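Local coordinates for 1H-3-hydroxy-4-oxoquinoline 2,4-dioxygenase (Pseudomonas putida, PDB 3IBT), which catalyses the cofactor-independent, ring-opening dioxygenation of 3-hydroxy-1H-quinolin-4-one to N-formylanthranilate with release of carbon monoxide, at residues A21-L26 with D47-C52; F89-T94 with P114-I119; K205-H210 with W233-H238. One frame throughout, in Å; residues are numbered along the deposited sequence.

In the fold
All three contacts are parallel strand pairs in the central sheet of the alpha/beta-hydrolase fold. Strand 23-27 of interaction 1 is the sheet neighbour of strand 89-94 of interaction 2, and Phe25 O lies 2.8 Å from Val92 N. In the same way strand 115-119 of interaction 2 borders strand 207-212 of interaction 3, where Ile118 N lies 3.0 Å from Cys209 O. The centres of interactions 1 and 3 are about 19 Å apart, with interaction 2 bridging them. Interaction 2 carries Thr94, a probable substrate-binding residue. In interaction 3 the side chain of His210 lies about 8 Å from that of His244, the probable proton donor and acceptor of the active site.

Interaction 1. Residues A21-L26 with D47-C52; sequences APTLFL and DFHVIC
Thr23 to Leu26 run alongside His49 to Cys52 as two parallel strands of the alpha/beta-hydrolase sheet, with Pro22 and Phe48 leading into them and helix 40-44 joining them in a beta-alpha-beta unit. Backbone bonds form the usual parallel ladder. His49 N gives its proton to Pro22 O at 2.8 Å, Leu24 N to His49 O, Ile51 N to Leu24 O, and Leu26 N to Ile51 O. Leu24 thus bonds through its N to His49 and through its O to Ile51, the alternation of a parallel pair.

A polar pair sits on the face that also carries Phe25 and Ile51. The side chains of Thr23 and His49 lie side by side, and OG1 of Thr23 is hydrogen-bonded to ND1 of His49 at 3.2 Å. The far ring nitrogen, NE2, bonds to Glu15 of strand 9-16, so the buried imidazole is held at both nitrogens, which should hold the ring's rotation.

Apolar contacts fill the opposite face. Leu24 sets CD1 over the centre of the Phe48 ring, a CH-pi contact of 3.5 Å to the ring centroid and only 11° off the normal. Phe48 reaches there with CG anti to its carbonyl carbon (chi1 -61°), while Pro22 O lies at the ring edge and Pro22 CB packs near CD2. With an alanine at Phe48, Leu24 CD1 would probably lose the aromatic face it rests on, and a gap would open beside Pro22. Farther along, Leu26 CG meets Val50 CG1 at 4.1 Å, and Leu24 and Val50 both touch Leu44 of the crossover helix. Back on the histidine face, Phe25 lies beside Ile51, its CD2 3.8 Å from Ile51 CB.

Interaction 2. Residues F89-T94 with P114-I119; sequences FQMVST and PKTIII. Unlike the reference sequence in segment 114-119: Ile118 (reference Val).
Ser93 N gives the shortest sound bond of this pair, 3.0 Å to Ile117 O. The same oxygen has a secondary neighbour, since Val92 CA lies 3.3 Å from Ile117 O in a CA-H...O contact. The ladder continues on either side. Ile117 N bonds to Met91 O at 3.2 Å, nearly in line with the carbonyl, while Ile119 N reaches Ser93 O in a weak, bent bond.

On one face the two methyls of Val92 divide the work. CG2 lies against Ile117 CB at 3.6 Å, the two side chains running the same way, and CG1 meets the CD1 tip of Ile119, which crosses it at a slant. The other face is more polar. Ser93 holds OG between its backbone N and carbonyl carbon (chi1 59°), beside the CG2 methyl of Ile118 at 3.5 Å. Asn101 of helix 97-107 hydrogen-bonds both Ser93 OG and Thr116 OG1, tying the two strands to the helix that connects them.

Thr94 ends the strand and Ser95 follows, both probable substrate-binding residues, and Asp120 comes directly after Ile119. This beta-alpha-beta unit, with Ser95 in the strand-to-helix turn, corresponds to the nucleophile elbow region of the alpha/beta-hydrolase fold.

Interaction 3. Residues K205-H210 with W233-H238; sequences KPEICH and WFHPRH
Trp233 packs its indole against Lys205 and Ile208 where two parallel strands, 207-212 and 234-238, are joined through helix 218-230 in a beta-alpha-beta unit at one edge of the alpha/beta-hydrolase sheet. From CB outward, the side chain meets a succession of partners. CB itself lies 3.4 Å from Pro206 O and also nears the carboxylate of Glu207. CG sits between backbone N and carbonyl carbon (chi1 52°), which turns the ring toward Lys205, in the loop that leads into strand 207-212, with Lys205 CB near CG. The pyrrole half is then covered on one face by Lys205 CD, 3.7 Å from the five-membered ring centroid in a CH-pi contact, and NE1 is the ring atom nearest to it. At the benzo end, CE3 and CZ3 meet the delta methyl of Ile208, the closer being CZ3 to CD1 at 3.4 Å. The amine of Lys205 is held elsewhere, by Asp200 O and Leu202 O.

The backbones are laced by Ile208 N to Trp233 O at 2.7 Å, His210 N to His235 O and Arg237 N to His210 O. The end of the His210 side chain leads away from this contact, bonding to Gln224 and to Trp121 N beside Asp120. On the other face, His235 NE2 donates to Glu207 OE1 at 3.1 Å, the oxygen lying in the imidazole plane while the nitrogen stands above the carboxylate plane.

Interaction 1. Residues A21-L26 with D47-C52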
loop_
_atom_site.group_PDB
_atom_site.type_symbol
_atom_site.label_atom_id
_atom_site.label_comp_id
_atom_site.label_asym_id
_atom_site.label_seq_id
_atom_site.Cartn_x
_atom_site.Cartn_y
_atom_site.Cartn_z
ATOM N N ALA A 21 -10.777 -18.553 -8.630
ATOM C CA ALA A 21 -10.306 -18.845 -7.278
ATOM C C ALA A 21 -10.466 -17.534 -6.483
ATOM O O ALA A 21 -10.747 -16.490 -7.085
ATOM C CB ALA A 21 -8.842 -19.326 -7.306
ATOM N N PRO A 22 -10.315 -17.573 -5.141
ATOM C CA PRO A 22 -10.547 -16.350 -4.374
ATOM C C PRO A 22 -9.673 -15.197 -4.870
ATOM O O PRO A 22 -8.447 -15.330 -4.920
ATOM C CB PRO A 22 -10.155 -16.747 -2.947
ATOM C CG PRO A 22 -10.260 -18.216 -2.905
ATOM C CD PRO A 22 -9.940 -18.702 -4.270
ATOM N N THR A 23 -10.305 -14.090 -5.259
ATOM C CA THR A 23 -9.592 -12.964 -5.858
ATOM C C THR A 23 -9.019 -12.032 -4.792
ATOM O O THR A 23 -9.698 -11.699 -3.799
ATOM C CB THR A 23 -10.455 -12.222 -6.886
ATOM O OG1 THR A 23 -10.955 -13.171 -7.843
ATOM C CG2 THR A 23 -9.630 -11.157 -7.616
ATOM N N LEU A 24 -7.758 -11.647 -5.019
ATOM C CA LEU A 24 -6.935 -10.951 -4.050
ATOM C C LEU A 24 -6.154 -9.899 -4.790
ATOM O O LEU A 24 -5.404 -10.226 -5.707
ATOM C CB LEU A 24 -5.944 -11.927 -3.437
ATOM C CG LEU A 24 -5.495 -11.688 -1.995
ATOM C CD1 LEU A 24 -4.435 -12.715 -1.604
ATOM C CD2 LEU A 24 -4.948 -10.317 -1.820
ATOM N N PHE A 25 -6.323 -8.641 -4.408
ATOM C CA PHE A 25 -5.606 -7.555 -5.061
ATOM C C PHE A 25 -4.344 -7.204 -4.294
ATOM O O PHE A 25 -4.383 -7.026 -3.041
ATOM C CB PHE A 25 -6.478 -6.304 -5.132
ATOM C CG PHE A 25 -7.419 -6.278 -6.287
ATOM C CD1 PHE A 25 -8.720 -6.721 -6.136
ATOM C CD2 PHE A 25 -7.005 -5.778 -7.520
ATOM C CE1 PHE A 25 -9.634 -6.688 -7.229
ATOM C CE2 PHE A 25 -7.893 -5.739 -8.644
ATOM C CZ PHE A 25 -9.214 -6.192 -8.499
ATOM N N LEU A 26 -3.230 -7.088 -5.020
ATOM C CA LEU A 26 -2.008 -6.594 -4.400
ATOM C C LEU A 26 -1.704 -5.161 -4.824
ATOM O O LEU A 26 -1.229 -4.954 -5.942
ATOM C CB LEU A 26 -0.837 -7.542 -4.683
ATOM C CG LEU A 26 -0.755 -8.893 -3.961
ATOM C CD1 LEU A 26 0.697 -9.358 -3.930
ATOM C CD2 LEU A 26 -1.303 -8.854 -2.534
ATOM N N ASP A 47 -3.098 -20.214 -4.227
ATOM C CA ASP A 47 -4.358 -20.221 -3.479
ATOM C C ASP A 47 -5.356 -19.241 -4.005
ATOM O O ASP A 47 -6.556 -19.512 -4.022
ATOM C CB ASP A 47 -4.107 -19.905 -2.018
ATOM C CG ASP A 47 -3.161 -20.881 -1.382
ATOM O OD1 ASP A 47 -3.151 -22.034 -1.836
ATOM O OD2 ASP A 47 -2.414 -20.511 -0.445
ATOM N N PHE A 48 -4.838 -18.115 -4.461
ATOM C CA PHE A 48 -5.649 -17.004 -4.862
ATOM C C PHE A 48 -5.503 -16.662 -6.326
ATOM O O PHE A 48 -4.532 -17.044 -6.958
ATOM C CB PHE A 48 -5.170 -15.817 -4.113
ATOM C CG PHE A 48 -5.282 -15.963 -2.666
ATOM C CD1 PHE A 48 -4.217 -16.427 -1.925
ATOM C CD2 PHE A 48 -6.447 -15.600 -2.017
ATOM C CE1 PHE A 48 -4.316 -16.530 -0.578
ATOM C CE2 PHE A 48 -6.550 -15.706 -0.669
ATOM C CZ PHE A 48 -5.484 -16.171 0.050
ATOM N N HIS A 49 -6.473 -15.912 -6.844
ATOM C CA HIS A 49 -6.388 -15.263 -8.154
ATOM C C HIS A 49 -5.764 -13.900 -7.878
ATOM O O HIS A 49 -6.365 -13.093 -7.167
ATOM C CB HIS A 49 -7.810 -15.135 -8.720
ATOM C CG HIS A 49 -7.911 -14.344 -9.989
ATOM N ND1 HIS A 49 -9.109 -13.820 -10.436
ATOM C CD2 HIS A 49 -6.979 -13.994 -10.910
ATOM C CE1 HIS A 49 -8.909 -13.181 -11.576
ATOM N NE2 HIS A 49 -7.626 -13.269 -11.884
ATOM N N VAL A 50 -4.560 -13.633 -8.382
ATOM C CA VAL A 50 -3.817 -12.475 -7.857
ATOM C C VAL A 50 -3.560 -11.380 -8.857
ATOM O O VAL A 50 -2.804 -11.573 -9.820
ATOM C CB VAL A 50 -2.475 -12.860 -7.243
ATOM C CG1 VAL A 50 -1.722 -11.617 -6.844
ATOM C CG2 VAL A 50 -2.671 -13.785 -6.047
ATOM N N ILE A 51 -4.150 -10.212 -8.586
ATOM C CA ILE A 51 -4.047 -9.048 -9.463
ATOM C C ILE A 51 -3.155 -7.950 -8.874
ATOM O O ILE A 51 -3.522 -7.341 -7.884
ATOM C CB ILE A 51 -5.428 -8.430 -9.746
ATOM C CG1 ILE A 51 -6.490 -9.519 -9.974
ATOM C CG2 ILE A 51 -5.319 -7.484 -10.909
ATOM C CD1 ILE A 51 -7.407 -9.310 -11.225
ATOM N N CYS A 52 -1.999 -7.688 -9.470
ATOM C CA CYS A 52 -1.198 -6.572 -9.009
ATOM C C CYS A 52 -1.359 -5.400 -9.986
ATOM O O CYS A 52 -0.724 -5.398 -11.046
ATOM C CB CYS A 52 0.270 -6.960 -8.881
ATOM S SG CYS A 52 0.575 -8.289 -7.711
#

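Interaction 2. Residues F89-T94 with P114-I119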
loop_
_atom_site.group_PDB
_atom_site.type_symbol
_atom_site.label_atom_id
_atom_site.label_comp_id
_atom_site.label_asym_id
_atom_site.label_seq_id
_atom_site.Cartn_x
_atom_site.Cartn_y
_atom_site.Cartn_z
ATOM N N PHE A 89 -13.976 -10.457 -3.429
ATOM C CA PHE A 89 -12.534 -10.136 -3.456
ATOM C C PHE A 89 -12.006 -9.473 -2.185
ATOM O O PHE A 89 -12.757 -8.921 -1.385
ATOM C CB PHE A 89 -12.174 -9.256 -4.666
ATOM C CG PHE A 89 -12.517 -7.813 -4.481
ATOM C CD1 PHE A 89 -11.545 -6.901 -4.071
ATOM C CD2 PHE A 89 -13.813 -7.363 -4.694
ATOM C CE1 PHE A 89 -11.863 -5.557 -3.889
ATOM C CE2 PHE A 89 -14.131 -6.032 -4.521
ATOM C CZ PHE A 89 -13.157 -5.124 -4.112
ATOM N N GLN A 90 -10.690 -9.523 -2.029
ATOM C CA GLN A 90 -10.003 -8.948 -0.900
ATOM C C GLN A 90 -8.921 -8.075 -1.465
ATOM O O GLN A 90 -8.682 -8.117 -2.686
ATOM C CB GLN A 90 -9.428 -10.057 -0.075
ATOM C CG GLN A 90 -10.475 -10.641 0.794
ATOM C CD GLN A 90 -10.512 -12.134 0.722
ATOM O OE1 GLN A 90 -10.444 -12.722 -0.371
ATOM N NE2 GLN A 90 -10.630 -12.778 1.884
HETATM N N MSE A 91 -8.299 -7.249 -0.610
HETATM C CA MSE A 91 -7.157 -6.446 -1.036
HETATM C C MSE A 91 -6.078 -6.354 0.007
HETATM O O MSE A 91 -6.344 -6.428 1.190
HETATM C CB MSE A 91 -7.609 -5.068 -1.470
HETATM C CG MSE A 91 -8.857 -4.605 -0.774
HETATM SE SE MSE A 91 -9.406 -2.861 -1.533
HETATM C CE MSE A 91 -9.834 -3.457 -3.368
ATOM N N VAL A 92 -4.847 -6.208 -0.444
ATOM C CA VAL A 92 -3.728 -6.084 0.439
ATOM C C VAL A 92 -2.980 -4.908 -0.073
ATOM O O VAL A 92 -2.586 -4.879 -1.227
ATOM C CB VAL A 92 -2.818 -7.328 0.353
ATOM C CG1 VAL A 92 -1.379 -7.017 0.774
ATOM C CG2 VAL A 92 -3.393 -8.511 1.154
ATOM N N SER A 93 -2.777 -3.919 0.781
ATOM C CA SER A 93 -2.133 -2.684 0.331
ATOM C C SER A 93 -0.866 -2.352 1.095
ATOM O O SER A 93 -0.649 -2.803 2.228
ATOM C CB SER A 93 -3.118 -1.493 0.351
ATOM O OG SER A 93 -3.648 -1.267 1.649
ATOM N N THR A 94 -0.017 -1.571 0.449
ATOM C CA THR A 94 1.252 -1.169 1.021
ATOM C C THR A 94 1.278 0.304 1.404
ATOM O O THR A 94 0.776 1.174 0.659
ATOM C CB THR A 94 2.367 -1.461 0.025
ATOM O OG1 THR A 94 2.947 -2.716 0.376
ATOM C CG2 THR A 94 3.486 -0.336 0.008
ATOM N N PRO A 114 -15.488 -7.998 4.249
ATOM C CA PRO A 114 -15.403 -8.033 5.719
ATOM C C PRO A 114 -13.983 -8.050 6.305
ATOM O O PRO A 114 -13.846 -8.102 7.526
ATOM C CB PRO A 114 -16.148 -9.337 6.076
ATOM C CG PRO A 114 -16.047 -10.210 4.850
ATOM C CD PRO A 114 -15.784 -9.326 3.663
ATOM N N LYS A 115 -12.961 -8.032 5.441
ATOM C CA LYS A 115 -11.550 -8.152 5.820
ATOM C C LYS A 115 -10.623 -7.482 4.839
ATOM O O LYS A 115 -10.853 -7.476 3.621
ATOM C CB LYS A 115 -11.118 -9.585 5.853
ATOM C CG LYS A 115 -11.668 -10.361 6.969
ATOM C CD LYS A 115 -10.817 -11.599 7.213
ATOM C CE LYS A 115 -11.660 -12.784 7.644
ATOM N NZ LYS A 115 -10.759 -13.871 8.160
ATOM N N THR A 116 -9.520 -6.966 5.360
ATOM C CA THR A 116 -8.567 -6.275 4.501
ATOM C C THR A 116 -7.171 -6.296 5.144
ATOM O O THR A 116 -7.047 -6.517 6.353
ATOM C CB THR A 116 -9.088 -4.859 4.226
ATOM O OG1 THR A 116 -8.323 -4.236 3.193
ATOM C CG2 THR A 116 -9.055 -4.020 5.496
ATOM N N ILE A 117 -6.110 -6.121 4.365
ATOM C CA ILE A 117 -4.782 -6.138 4.956
ATOM C C ILE A 117 -4.048 -4.946 4.483
ATOM O O ILE A 117 -4.157 -4.524 3.351
ATOM C CB ILE A 117 -3.982 -7.340 4.489
ATOM C CG1 ILE A 117 -4.663 -8.631 4.955
ATOM C CG2 ILE A 117 -2.497 -7.216 4.931
ATOM C CD1 ILE A 117 -3.961 -9.824 4.630
ATOM N N ILE A 118 -3.257 -4.424 5.373
ATOM C CA ILE A 118 -2.411 -3.285 5.100
ATOM C C ILE A 118 -1.006 -3.634 5.560
ATOM O O ILE A 118 -0.832 -4.406 6.498
ATOM C CB ILE A 118 -2.922 -2.080 5.853
ATOM C CG1 ILE A 118 -3.279 -2.489 7.295
ATOM C CG2 ILE A 118 -4.146 -1.508 5.144
ATOM C CD1 ILE A 118 -3.987 -1.437 8.041
ATOM N N ILE A 119 -0.010 -3.090 4.893
ATOM C CA ILE A 119 1.354 -3.473 5.162
ATOM C C ILE A 119 2.177 -2.208 5.380
ATOM O O ILE A 119 2.230 -1.337 4.519
ATOM C CB ILE A 119 1.935 -4.304 4.011
ATOM C CG1 ILE A 119 1.117 -5.579 3.833
ATOM C CG2 ILE A 119 3.384 -4.630 4.260
ATOM C CD1 ILE A 119 1.573 -6.452 2.722
#

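Interaction 3. Residues K205-H210 with W233-H238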
loop_
_atom_site.group_PDB
_atom_site.type_symbol
_atom_site.label_atom_id
_atom_site.label_comp_id
_atom_site.label_asym_id
_atom_site.label_seq_id
_atom_site.Cartn_x
_atom_site.Cartn_y
_atom_site.Cartn_z
ATOM N N LYS A 205 -16.733 -1.811 10.907
ATOM C CA LYS A 205 -15.323 -2.096 10.775
ATOM C C LYS A 205 -15.057 -3.530 10.329
ATOM O O LYS A 205 -15.546 -4.480 10.956
ATOM C CB LYS A 205 -14.613 -1.780 12.093
ATOM C CG LYS A 205 -14.450 -0.279 12.368
ATOM C CD LYS A 205 -14.569 0.012 13.845
ATOM C CE LYS A 205 -15.401 1.246 14.186
ATOM N NZ LYS A 205 -14.713 2.449 13.700
ATOM N N PRO A 206 -14.292 -3.702 9.230
ATOM C CA PRO A 206 -13.809 -5.029 8.865
ATOM C C PRO A 206 -12.802 -5.502 9.867
ATOM O O PRO A 206 -12.301 -4.702 10.661
ATOM C CB PRO A 206 -13.064 -4.788 7.551
ATOM C CG PRO A 206 -12.766 -3.383 7.529
ATOM C CD PRO A 206 -13.839 -2.673 8.286
ATOM N N GLU A 207 -12.466 -6.781 9.811
ATOM C CA GLU A 207 -11.251 -7.226 10.466
ATOM C C GLU A 207 -10.087 -6.695 9.606
ATOM O O GLU A 207 -10.047 -6.901 8.371
ATOM C CB GLU A 207 -11.256 -8.736 10.646
ATOM C CG GLU A 207 -12.542 -9.246 11.331
ATOM C CD GLU A 207 -12.641 -8.919 12.845
ATOM O OE1 GLU A 207 -12.017 -9.651 13.635
ATOM O OE2 GLU A 207 -13.367 -7.967 13.259
ATOM N N ILE A 208 -9.206 -5.933 10.254
ATOM C CA ILE A 208 -8.049 -5.306 9.601
ATOM C C ILE A 208 -6.766 -5.885 10.186
ATOM O O ILE A 208 -6.592 -5.921 11.418
ATOM C CB ILE A 208 -8.039 -3.767 9.780
ATOM C CG1 ILE A 208 -9.443 -3.210 9.495
ATOM C CG2 ILE A 208 -6.976 -3.125 8.868
ATOM C CD1 ILE A 208 -9.578 -1.710 9.648
ATOM N N CYS A 209 -5.877 -6.352 9.315
ATOM C CA CYS A 209 -4.625 -6.929 9.758
ATOM C C CYS A 209 -3.515 -6.066 9.222
ATOM O O CYS A 209 -3.427 -5.869 8.009
ATOM C CB CYS A 209 -4.491 -8.342 9.220
ATOM S SG CYS A 209 -2.898 -9.145 9.499
ATOM N N HIS A 210 -2.700 -5.530 10.131
ATOM C CA HIS A 210 -1.516 -4.735 9.794
ATOM C C HIS A 210 -0.235 -5.543 9.922
ATOM O O HIS A 210 0.192 -5.866 11.049
ATOM C CB HIS A 210 -1.401 -3.506 10.716
ATOM C CG HIS A 210 -0.333 -2.539 10.285
ATOM N ND1 HIS A 210 0.462 -1.856 11.178
ATOM C CD2 HIS A 210 0.083 -2.160 9.044
ATOM C CE1 HIS A 210 1.306 -1.078 10.513
ATOM N NE2 HIS A 210 1.100 -1.248 9.213
ATOM N N TRP A 233 -11.286 -5.541 16.052
ATOM C CA TRP A 233 -11.264 -5.562 14.604
ATOM C C TRP A 233 -9.829 -5.329 14.116
ATOM O O TRP A 233 -9.596 -5.301 12.881
ATOM C CB TRP A 233 -12.213 -4.494 14.039
ATOM C CG TRP A 233 -11.984 -3.136 14.609
ATOM C CD1 TRP A 233 -12.603 -2.597 15.699
ATOM C CD2 TRP A 233 -11.062 -2.142 14.144
ATOM N NE1 TRP A 233 -12.126 -1.324 15.951
ATOM C CE2 TRP A 233 -11.176 -1.020 15.014
ATOM C CE3 TRP A 233 -10.156 -2.082 13.083
ATOM C CZ2 TRP A 233 -10.423 0.139 14.856
ATOM C CZ3 TRP A 233 -9.395 -0.909 12.930
ATOM C CH2 TRP A 233 -9.550 0.187 13.812
ATOM N N PHE A 234 -8.878 -5.161 15.060
ATOM C CA PHE A 234 -7.468 -4.863 14.723
ATOM C C PHE A 234 -6.513 -6.010 15.115
ATOM O O PHE A 234 -6.655 -6.645 16.169
ATOM C CB PHE A 234 -7.036 -3.484 15.270
ATOM C CG PHE A 234 -5.730 -2.962 14.708
ATOM C CD1 PHE A 234 -5.651 -2.435 13.435
ATOM C CD2 PHE A 234 -4.586 -2.951 15.471
ATOM C CE1 PHE A 234 -4.432 -1.969 12.909
ATOM C CE2 PHE A 234 -3.379 -2.461 14.949
ATOM C CZ PHE A 234 -3.304 -1.980 13.672
ATOM N N HIS A 235 -5.575 -6.285 14.221
ATOM C CA HIS A 235 -4.746 -7.471 14.238
ATOM C C HIS A 235 -3.368 -7.103 13.668
ATOM O O HIS A 235 -3.080 -7.308 12.466
ATOM C CB HIS A 235 -5.370 -8.552 13.350
ATOM C CG HIS A 235 -6.772 -8.919 13.721
ATOM N ND1 HIS A 235 -7.076 -9.627 14.861
ATOM C CD2 HIS A 235 -7.947 -8.682 13.104
ATOM C CE1 HIS A 235 -8.381 -9.803 14.939
ATOM N NE2 HIS A 235 -8.932 -9.232 13.886
ATOM N N PRO A 236 -2.501 -6.563 14.529
ATOM C CA PRO A 236 -1.144 -6.281 14.087
ATOM C C PRO A 236 -0.365 -7.607 13.916
ATOM O O PRO A 236 -0.650 -8.591 14.608
ATOM C CB PRO A 236 -0.580 -5.462 15.225
ATOM C CG PRO A 236 -1.452 -5.728 16.398
ATOM C CD PRO A 236 -2.727 -6.287 15.961
ATOM N N ARG A 237 0.554 -7.667 12.965
ATOM C CA ARG A 237 1.503 -8.781 12.858
ATOM C C ARG A 237 2.846 -8.142 12.506
ATOM O O ARG A 237 2.987 -7.616 11.409
ATOM C CB ARG A 237 1.085 -9.732 11.735
ATOM C CG ARG A 237 0.585 -11.089 12.142
ATOM C CD ARG A 237 -0.487 -11.591 11.158
ATOM N NE ARG A 237 -1.513 -12.365 11.880
ATOM C CZ ARG A 237 -2.502 -11.835 12.630
ATOM N NH1 ARG A 237 -2.656 -10.522 12.768
ATOM N NH2 ARG A 237 -3.346 -12.623 13.279
ATOM N N HIS A 238 3.787 -8.114 13.455
ATOM C CA HIS A 238 5.187 -7.675 13.254
ATOM C C HIS A 238 6.054 -8.741 12.596
ATOM O O HIS A 238 6.317 -9.784 13.217
ATOM C CB HIS A 238 5.799 -7.381 14.620
ATOM C CG HIS A 238 7.216 -6.866 14.584
ATOM N ND1 HIS A 238 8.258 -7.512 15.207
ATOM C CD2 HIS A 238 7.751 -5.729 14.062
ATOM C CE1 HIS A 238 9.377 -6.827 15.037
ATOM N NE2 HIS A 238 9.100 -5.745 14.340
#